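Local coordinates for protein acyl-coenzyme A oxidase 1 (Yarrowia lipolytica, PDB 5Y9D) that oxidises saturated acyl-CoAs to (2E)-enoyl-CoAs with FAD and molecular oxygen, releasing hydrogen peroxide in peroxisomal fatty acid beta-oxidation, at residues Ile64-Val76 with Ala646-Ile658. Numbering follows the deposited sequence.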
loop_
_atom_site.group_PDB
_atom_site.type_symbol
_atom_site.label_atom_id
_atom_site.label_comp_id
_atom_site.label_asym_id
_atom_site.label_seq_id
_atom_site.Cartn_x
_atom_site.Cartn_y
_atom_site.Cartn_z
ATOM N N ILE A 64 -26.464 -11.370 11.751
ATOM C CA ILE A 64 -25.558 -11.912 10.758
ATOM C C ILE A 64 -24.234 -12.228 11.441
ATOM O O ILE A 64 -23.627 -13.281 11.206
ATOM C CB ILE A 64 -25.266 -10.960 9.570
ATOM C CG1 ILE A 64 -26.523 -10.465 8.864
ATOM C CG2 ILE A 64 -24.365 -11.654 8.570
ATOM C CD1 ILE A 64 -27.538 -11.527 8.661
ATOM N N MET A 65 -23.784 -11.290 12.273
ATOM C CA MET A 65 -22.442 -11.346 12.841
ATOM C C MET A 65 -22.270 -12.430 13.856
ATOM O O MET A 65 -21.191 -13.006 13.901
ATOM C CB MET A 65 -22.040 -10.001 13.420
ATOM C CG MET A 65 -21.841 -9.002 12.301
ATOM S SD MET A 65 -21.767 -7.300 12.840
ATOM C CE MET A 65 -20.000 -7.203 13.063
ATOM N N SER A 66 -23.300 -12.739 14.654
ATOM C CA SER A 66 -23.178 -13.890 15.561
ATOM C C SER A 66 -23.163 -15.210 14.805
ATOM O O SER A 66 -22.555 -16.173 15.256
ATOM C CB SER A 66 -24.289 -13.967 16.594
ATOM O OG SER A 66 -25.060 -12.812 16.564
ATOM N N SER A 67 -23.864 -15.296 13.684
ATOM C CA SER A 67 -23.757 -16.515 12.902
ATOM C C SER A 67 -22.355 -16.665 12.431
ATOM O O SER A 67 -21.773 -17.726 12.604
ATOM C CB SER A 67 -24.693 -16.538 11.719
ATOM O OG SER A 67 -26.003 -16.533 12.221
ATOM N N ILE A 68 -21.784 -15.611 11.870
ATOM C CA ILE A 68 -20.403 -15.702 11.387
ATOM C C ILE A 68 -19.399 -15.989 12.501
ATOM O O ILE A 68 -18.540 -16.819 12.316
ATOM C CB ILE A 68 -19.998 -14.488 10.546
ATOM C CG1 ILE A 68 -20.909 -14.352 9.320
ATOM C CG2 ILE A 68 -18.578 -14.649 10.023
ATOM C CD1 ILE A 68 -21.026 -12.933 8.816
ATOM N N GLU A 69 -19.541 -15.336 13.652
ATOM C CA GLU A 69 -18.667 -15.513 14.838
ATOM C C GLU A 69 -18.608 -16.916 15.409
ATOM O O GLU A 69 -17.600 -17.354 15.949
ATOM C CB GLU A 69 -19.213 -14.696 16.014
ATOM C CG GLU A 69 -18.803 -13.251 16.067
ATOM C CD GLU A 69 -19.651 -12.411 17.017
ATOM O OE1 GLU A 69 -20.391 -12.993 17.854
ATOM O OE2 GLU A 69 -19.588 -11.151 16.915
ATOM N N ARG A 70 -19.728 -17.589 15.388
ATOM C CA ARG A 70 -19.872 -18.773 16.200
ATOM C C ARG A 70 -19.621 -20.059 15.417
ATOM O O ARG A 70 -19.246 -21.075 16.003
ATOM C CB ARG A 70 -21.272 -18.803 16.809
ATOM C CG ARG A 70 -21.535 -17.715 17.837
ATOM C CD ARG A 70 -23.021 -17.641 18.181
ATOM N NE ARG A 70 -23.302 -16.796 19.333
ATOM C CZ ARG A 70 -24.497 -16.693 19.922
ATOM N NH1 ARG A 70 -25.548 -17.415 19.472
ATOM N NH2 ARG A 70 -24.656 -15.878 20.976
ATOM N N ASP A 71 -19.862 -20.006 14.113
ATOM C CA ASP A 71 -19.704 -21.144 13.222
ATOM C C ASP A 71 -18.242 -21.554 13.159
ATOM O O ASP A 71 -17.421 -20.824 12.605
ATOM C CB ASP A 71 -20.211 -20.788 11.818
ATOM C CG ASP A 71 -20.411 -22.020 10.926
ATOM O OD1 ASP A 71 -19.779 -23.070 11.207
ATOM O OD2 ASP A 71 -21.216 -21.924 9.947
ATOM N N PRO A 72 -17.909 -22.728 13.726
ATOM C CA PRO A 72 -16.517 -23.126 13.801
ATOM C C PRO A 72 -15.828 -23.395 12.466
ATOM O O PRO A 72 -14.610 -23.300 12.408
ATOM C CB PRO A 72 -16.557 -24.397 14.661
ATOM C CG PRO A 72 -17.950 -24.901 14.588
ATOM C CD PRO A 72 -18.793 -23.677 14.432
ATOM N N VAL A 73 -16.576 -23.712 11.407
ATOM C CA VAL A 73 -15.963 -23.828 10.094
ATOM C C VAL A 73 -15.384 -22.486 9.686
ATOM O O VAL A 73 -14.332 -22.460 9.052
ATOM C CB VAL A 73 -16.911 -24.337 8.967
ATOM C CG1 VAL A 73 -16.126 -24.547 7.656
ATOM C CG2 VAL A 73 -17.590 -25.654 9.344
ATOM N N LEU A 74 -16.030 -21.389 10.100
ATOM C CA LEU A 74 -15.674 -20.017 9.662
ATOM C C LEU A 74 -14.629 -19.294 10.510
ATOM O O LEU A 74 -14.417 -18.090 10.356
ATOM C CB LEU A 74 -16.918 -19.129 9.666
ATOM C CG LEU A 74 -18.090 -19.547 8.778
ATOM C CD1 LEU A 74 -19.048 -18.385 8.543
ATOM C CD2 LEU A 74 -17.581 -20.078 7.447
ATOM N N SER A 75 -13.992 -19.999 11.430
ATOM C CA SER A 75 -13.167 -19.327 12.440
ATOM C C SER A 75 -11.874 -18.877 11.777
ATOM O O SER A 75 -11.269 -19.625 11.028
ATOM C CB SER A 75 -12.870 -20.279 13.595
ATOM O OG SER A 75 -11.704 -19.876 14.275
ATOM N N VAL A 76 -11.435 -17.671 12.081
ATOM C CA VAL A 76 -10.257 -17.091 11.419
ATOM C C VAL A 76 -8.995 -17.023 12.296
ATOM O O VAL A 76 -7.946 -16.583 11.840
ATOM C CB VAL A 76 -10.619 -15.731 10.781
ATOM C CG1 VAL A 76 -11.710 -15.959 9.748
ATOM C CG2 VAL A 76 -11.099 -14.704 11.813
ATOM N N ALA A 646 -18.823 2.300 18.435
ATOM C CA ALA A 646 -20.033 2.570 17.684
ATOM C C ALA A 646 -20.080 1.754 16.422
ATOM O O ALA A 646 -21.154 1.470 15.916
ATOM C CB ALA A 646 -20.126 4.042 17.351
ATOM N N PHE A 647 -18.915 1.361 15.924
ATOM C CA PHE A 647 -18.945 0.383 14.808
ATOM C C PHE A 647 -19.675 -0.966 15.084
ATOM O O PHE A 647 -20.267 -1.527 14.183
ATOM C CB PHE A 647 -17.557 0.141 14.229
ATOM C CG PHE A 647 -16.967 1.344 13.596
ATOM C CD1 PHE A 647 -17.750 2.179 12.850
ATOM C CD2 PHE A 647 -15.642 1.651 13.770
ATOM C CE1 PHE A 647 -17.224 3.300 12.269
ATOM C CE2 PHE A 647 -15.107 2.771 13.197
ATOM C CZ PHE A 647 -15.898 3.597 12.445
ATOM N N GLY A 648 -19.591 -1.492 16.298
ATOM C CA GLY A 648 -20.326 -2.634 16.765
ATOM C C GLY A 648 -19.590 -3.939 16.583
ATOM O O GLY A 648 -20.207 -4.977 16.667
ATOM N N LEU A 649 -18.279 -3.881 16.349
ATOM C CA LEU A 649 -17.440 -5.070 16.134
ATOM C C LEU A 649 -17.013 -5.863 17.373
ATOM O O LEU A 649 -16.370 -5.334 18.260
ATOM C CB LEU A 649 -16.178 -4.680 15.394
ATOM C CG LEU A 649 -16.488 -4.058 14.038
ATOM C CD1 LEU A 649 -15.217 -3.800 13.274
ATOM C CD2 LEU A 649 -17.419 -4.981 13.266
ATOM N N SER A 650 -17.349 -7.152 17.407
ATOM C CA SER A 650 -16.845 -8.044 18.441
ATOM C C SER A 650 -15.372 -8.309 18.164
ATOM O O SER A 650 -14.853 -7.876 17.140
ATOM C CB SER A 650 -17.614 -9.341 18.424
ATOM O OG SER A 650 -17.196 -10.178 17.354
ATOM N N ASP A 651 -14.699 -9.015 19.064
ATOM C CA ASP A 651 -13.264 -9.284 18.898
ATOM C C ASP A 651 -12.993 -10.250 17.749
ATOM O O ASP A 651 -11.900 -10.242 17.153
ATOM C CB ASP A 651 -12.610 -9.779 20.190
ATOM C CG ASP A 651 -12.355 -8.639 21.201
ATOM O OD1 ASP A 651 -12.408 -7.441 20.849
ATOM O OD2 ASP A 651 -12.086 -8.946 22.368
ATOM N N PHE A 652 -13.983 -11.042 17.397
ATOM C CA PHE A 652 -13.840 -11.911 16.274
ATOM C C PHE A 652 -13.582 -11.081 14.989
ATOM O O PHE A 652 -12.704 -11.422 14.195
ATOM C CB PHE A 652 -15.114 -12.772 16.128
ATOM C CG PHE A 652 -15.101 -13.681 14.932
ATOM C CD1 PHE A 652 -15.419 -13.193 13.673
ATOM C CD2 PHE A 652 -14.755 -15.021 15.062
ATOM C CE1 PHE A 652 -15.405 -14.026 12.570
ATOM C CE2 PHE A 652 -14.743 -15.853 13.962
ATOM C CZ PHE A 652 -15.083 -15.368 12.715
ATOM N N PHE A 653 -14.387 -10.033 14.762
ATOM C CA PHE A 653 -14.221 -9.207 13.547
ATOM C C PHE A 653 -13.038 -8.258 13.650
ATOM O O PHE A 653 -12.516 -7.818 12.633
ATOM C CB PHE A 653 -15.494 -8.461 13.160
ATOM C CG PHE A 653 -16.624 -9.374 12.786
ATOM C CD1 PHE A 653 -16.771 -9.817 11.491
ATOM C CD2 PHE A 653 -17.523 -9.809 13.742
ATOM C CE1 PHE A 653 -17.793 -10.673 11.138
ATOM C CE2 PHE A 653 -18.558 -10.662 13.403
ATOM C CZ PHE A 653 -18.689 -11.105 12.100
ATOM N N ILE A 654 -12.587 -7.969 14.864
ATOM C CA ILE A 654 -11.316 -7.284 15.017
ATOM C C ILE A 654 -10.232 -8.169 14.435
ATOM O O ILE A 654 -9.503 -7.768 13.520
ATOM C CB ILE A 654 -11.035 -6.950 16.496
ATOM C CG1 ILE A 654 -11.998 -5.853 16.979
ATOM C CG2 ILE A 654 -9.607 -6.477 16.699
ATOM C CD1 ILE A 654 -12.007 -4.597 16.123
ATOM N N ASN A 655 -10.181 -9.385 14.961
ATOM C CA ASN A 655 -9.188 -10.384 14.643
ATOM C C ASN A 655 -7.751 -9.846 14.792
ATOM O O ASN A 655 -6.872 -10.089 13.952
ATOM C CB ASN A 655 -9.463 -10.956 13.260
ATOM C CG ASN A 655 -8.792 -12.282 13.059
ATOM O OD1 ASN A 655 -8.527 -12.709 11.935
ATOM N ND2 ASN A 655 -8.484 -12.937 14.157
ATOM N N ALA A 656 -7.509 -9.130 15.882
ATOM C CA ALA A 656 -6.186 -8.537 16.130
ATOM C C ALA A 656 -5.982 -8.210 17.615
ATOM O O ALA A 656 -6.664 -7.356 18.144
ATOM C CB ALA A 656 -5.980 -7.264 15.280
ATOM N N PRO A 657 -5.016 -8.876 18.262
ATOM C CA PRO A 657 -4.817 -8.690 19.682
ATOM C C PRO A 657 -4.727 -7.241 20.076
ATOM O O PRO A 657 -5.354 -6.882 21.050
ATOM C CB PRO A 657 -3.500 -9.413 19.992
ATOM C CG PRO A 657 -2.948 -9.870 18.696
ATOM C CD PRO A 657 -4.010 -9.761 17.660
ATOM N N ILE A 658 -4.019 -6.399 19.329
ATOM C CA ILE A 658 -3.839 -5.003 19.780
ATOM C C ILE A 658 -5.073 -4.116 19.570
ATOM O O ILE A 658 -5.062 -2.917 19.891
ATOM C CB ILE A 658 -2.588 -4.324 19.156
ATOM C CG1 ILE A 658 -2.807 -4.073 17.680
ATOM C CG2 ILE A 658 -1.313 -5.132 19.398
ATOM C CD1 ILE A 658 -1.742 -3.183 17.073
HETATM O O HOH W 1 -19.767 -8.079 16.059
#
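Met65 CE touches two successive residues, Gly648 at its O (4.2 Å) and Leu649, whose CD2 lies 3.4 Å from the same methyl. A water beside them donates to Gly648 O and to Glu69 OE2 and accepts from Ser650 N. Ser650, the N-cap of the short helix 651-654, donates a hydrogen bond from OG to Glu69 OE2, 2.6 Å away, approaching from well above the carboxylate plane. The same OG accepts a weak capping bond from Phe652 N.

At Phe652, chi1 (177°) swings the ring away from its own backbone N and across to the end of helix 55-70. Glu69 CA sits over the centre of one ring face, 3.9 Å from the centroid and 6° off the normal, a clear CH-pi contact. Val76 CG2 lies over the opposite face near the rim, 4.1 Å from CZ, while Leu74 O comes in the ring plane to the edge. Exchanging this phenylalanine for an alanine would probably open a gap between Glu69 CA and Val76 CG2, leaving both without their aromatic partner.

Phe653 takes Met65 CE over one face, 3.9 Å from the centroid, a CH-pi contact to which the methionine chain, bent at chi3 (91°), carries its methyl; Phe652 CD1 backs the other face. Beyond the helix, Asn655 OD1 approaches Val76 CG2 at 3.3 Å.

The chemistry thus joins the N-terminal and C-terminal parts of the oxidase mainly by aromatic packing, with one charged oxygen, Glu69 OE2, gripped by a hydroxyl and a water that probably stabilise its negative charge.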